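Local structure of uncharacterized conserved protein YiiM (Geobacillus stearothermophilus, 5YHH) at residues R79-F84 against H132-L137. The protein probably binds a molybdenum cofactor through its MOSC domain and is linked to resistance against hydroxylaminopurine. Sequence-based numbering, arbitrary orientation.
Sequences RYGRPF and HQLPDL
L134 sits against Y80 in the MOSC domain, where the end of helix 71-80 and the chain after it meet the loop between helices 127-132 and 137-144. That loop leaves its first helix through a Schellman motif with Q133 at C-prime, then makes a type I turn from L134 to L137. The apolar part centres on L134, whose CD1 lies over the middle of the Y80 ring in a CH-pi contact, 3.6 Å from the centroid. R79 CD reaches the opposite face toward its rim. The same L134 CD1 meets the edge of F84 at CZ, while L134 CD2 touches R82 NH2 at 3.6 Å and L134 CG lies over one face of that guanidinium. F84 also places CE2 over the centre of the H132 ring, the two ring planes tilted by 41°; H132 NE2 is hydrogen-bonded to A88 O.

On the polar side, D136 takes both Y80 and R79. Y80 OH donates to D136 OD1 (2.7 Å) from above the carboxylate plane, and R79 NH1 forms a long salt bridge to D136 OD2 at 3.3 Å; a water also accepts from R79 NH1 and donates to D136 OD2. R82 turns its guanidinium to the end of helix 127-132. There R82 NH1 donates to H132 O at 2.8 Å, in the carbonyl plane on a lone pair, and a water links NH1 to H132 ND1. A further water accepts from R82 NH2 and donates to Q133 O at 2.7 Å.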
loop_
_atom_site.group_PDB
_atom_site.type_symbol
_atom_site.label_atom_id
_atom_site.label_comp_id
_atom_site.label_asym_id
_atom_site.label_seq_id
_atom_site.Cartn_x
_atom_site.Cartn_y
_atom_site.Cartn_z
ATOM N N ARG A 79 -15.942 7.609 11.577
ATOM C CA ARG A 79 -16.173 6.381 12.368
ATOM C C ARG A 79 -15.705 6.511 13.805
ATOM O O ARG A 79 -16.401 6.056 14.723
ATOM C CB ARG A 79 -15.478 5.165 11.759
ATOM C CG ARG A 79 -15.728 3.920 12.618
ATOM C CD ARG A 79 -14.845 2.736 12.376
ATOM N NE ARG A 79 -15.430 1.778 11.450
ATOM C CZ ARG A 79 -15.645 0.478 11.627
ATOM N NH1 ARG A 79 -15.395 -0.193 12.750
ATOM N NH2 ARG A 79 -16.139 -0.186 10.601
ATOM N N TYR A 80 -14.523 7.076 14.024
ATOM C CA TYR A 80 -13.937 7.062 15.374
ATOM C C TYR A 80 -13.959 8.382 16.143
ATOM O O TYR A 80 -13.593 8.400 17.336
ATOM C CB TYR A 80 -12.502 6.519 15.349
ATOM C CG TYR A 80 -12.424 5.078 14.955
ATOM C CD1 TYR A 80 -12.881 4.072 15.821
ATOM C CD2 TYR A 80 -11.888 4.705 13.733
ATOM C CE1 TYR A 80 -12.800 2.724 15.455
ATOM C CE2 TYR A 80 -11.816 3.368 13.366
ATOM C CZ TYR A 80 -12.250 2.387 14.228
ATOM O OH TYR A 80 -12.174 1.068 13.825
ATOM N N GLY A 81 -14.411 9.460 15.510
ATOM C CA GLY A 81 -14.536 10.746 16.200
ATOM C C GLY A 81 -13.210 11.368 16.653
ATOM O O GLY A 81 -13.105 11.973 17.721
ATOM N N ARG A 82 -12.186 11.247 15.839
ATOM C CA ARG A 82 -10.885 11.796 16.183
ATOM C C ARG A 82 -10.139 12.021 14.868
ATOM O O ARG A 82 -10.506 11.416 13.859
ATOM C CB ARG A 82 -10.130 10.797 17.055
ATOM C CG ARG A 82 -9.673 9.599 16.268
ATOM C CD ARG A 82 -8.732 8.721 17.059
ATOM N NE ARG A 82 -9.433 8.001 18.122
ATOM C CZ ARG A 82 -8.863 7.038 18.855
ATOM N NH1 ARG A 82 -7.571 6.720 18.672
ATOM N NH2 ARG A 82 -9.575 6.414 19.782
ATOM N N PRO A 83 -9.079 12.849 14.883
ATOM C CA PRO A 83 -8.383 13.124 13.619
ATOM C C PRO A 83 -7.564 11.966 13.069
ATOM O O PRO A 83 -6.995 11.196 13.860
ATOM C CB PRO A 83 -7.422 14.284 13.951
ATOM C CG PRO A 83 -7.711 14.693 15.335
ATOM C CD PRO A 83 -8.627 13.707 15.993
ATOM N N PHE A 84 -7.476 11.886 11.737
ATOM C CA PHE A 84 -6.518 11.010 11.058
ATOM C C PHE A 84 -5.907 11.828 9.946
ATOM O O PHE A 84 -6.637 12.287 9.042
ATOM C CB PHE A 84 -7.210 9.778 10.474
ATOM C CG PHE A 84 -7.670 8.755 11.518
ATOM C CD1 PHE A 84 -8.806 8.949 12.254
ATOM C CD2 PHE A 84 -6.990 7.571 11.682
ATOM C CE1 PHE A 84 -9.218 8.034 13.175
ATOM C CE2 PHE A 84 -7.417 6.647 12.631
ATOM C CZ PHE A 84 -8.521 6.876 13.362
ATOM N N HIS A 132 -3.238 3.383 17.404
ATOM C CA HIS A 132 -4.448 4.165 17.657
ATOM C C HIS A 132 -5.217 3.687 18.877
ATOM O O HIS A 132 -6.233 4.288 19.282
ATOM C CB HIS A 132 -5.310 4.144 16.400
ATOM C CG HIS A 132 -4.656 4.808 15.237
ATOM N ND1 HIS A 132 -4.409 6.162 15.201
ATOM C CD2 HIS A 132 -4.091 4.292 14.117
ATOM C CE1 HIS A 132 -3.766 6.466 14.081
ATOM N NE2 HIS A 132 -3.583 5.352 13.395
ATOM N N GLN A 133 -4.749 2.591 19.477
ATOM C CA GLN A 133 -5.478 1.953 20.571
ATOM C C GLN A 133 -6.928 1.670 20.137
ATOM O O GLN A 133 -7.885 2.010 20.839
ATOM C CB GLN A 133 -5.453 2.816 21.850
ATOM C CG GLN A 133 -4.052 2.952 22.505
ATOM C CD GLN A 133 -4.054 2.691 24.033
ATOM O OE1 GLN A 133 -5.071 2.295 24.638
ATOM N NE2 GLN A 133 -2.890 2.889 24.655
ATOM N N LEU A 134 -7.055 1.064 18.957
ATOM C CA LEU A 134 -8.333 0.701 18.383
ATOM C C LEU A 134 -8.309 -0.767 17.984
ATOM O O LEU A 134 -7.909 -1.110 16.869
ATOM C CB LEU A 134 -8.631 1.587 17.175
ATOM C CG LEU A 134 -8.991 3.057 17.464
ATOM C CD1 LEU A 134 -9.054 3.835 16.119
ATOM C CD2 LEU A 134 -10.269 3.185 18.278
ATOM N N PRO A 135 -8.707 -1.653 18.899
ATOM C CA PRO A 135 -8.611 -3.079 18.552
ATOM C C PRO A 135 -9.436 -3.535 17.348
ATOM O O PRO A 135 -9.138 -4.587 16.770
ATOM C CB PRO A 135 -9.116 -3.813 19.823
ATOM C CG PRO A 135 -9.288 -2.799 20.873
ATOM C CD PRO A 135 -9.112 -1.424 20.304
ATOM N N ASP A 136 -10.487 -2.796 16.982
ATOM C CA ASP A 136 -11.299 -3.243 15.858
ATOM C C ASP A 136 -10.830 -2.658 14.526
ATOM O O ASP A 136 -11.417 -2.953 13.500
ATOM C CB ASP A 136 -12.792 -3.015 16.085
ATOM C CG ASP A 136 -13.213 -1.568 15.846
ATOM O OD1 ASP A 136 -12.374 -0.647 15.894
ATOM O OD2 ASP A 136 -14.421 -1.350 15.635
ATOM N N LEU A 137 -9.802 -1.810 14.538
ATOM C CA LEU A 137 -9.330 -1.174 13.299
ATOM C C LEU A 137 -8.864 -2.165 12.176
ATOM O O LEU A 137 -9.248 -2.014 11.012
ATOM C CB LEU A 137 -8.270 -0.101 13.627
ATOM C CG LEU A 137 -7.679 0.696 12.475
ATOM C CD1 LEU A 137 -8.831 1.253 11.623
ATOM C CD2 LEU A 137 -6.717 1.787 12.953
HETATM O O HOH W 1 -15.812 0.991 15.134
HETATM O O HOH W 2 -5.452 7.871 17.009
HETATM O O HOH W 3 -8.762 4.445 21.606
#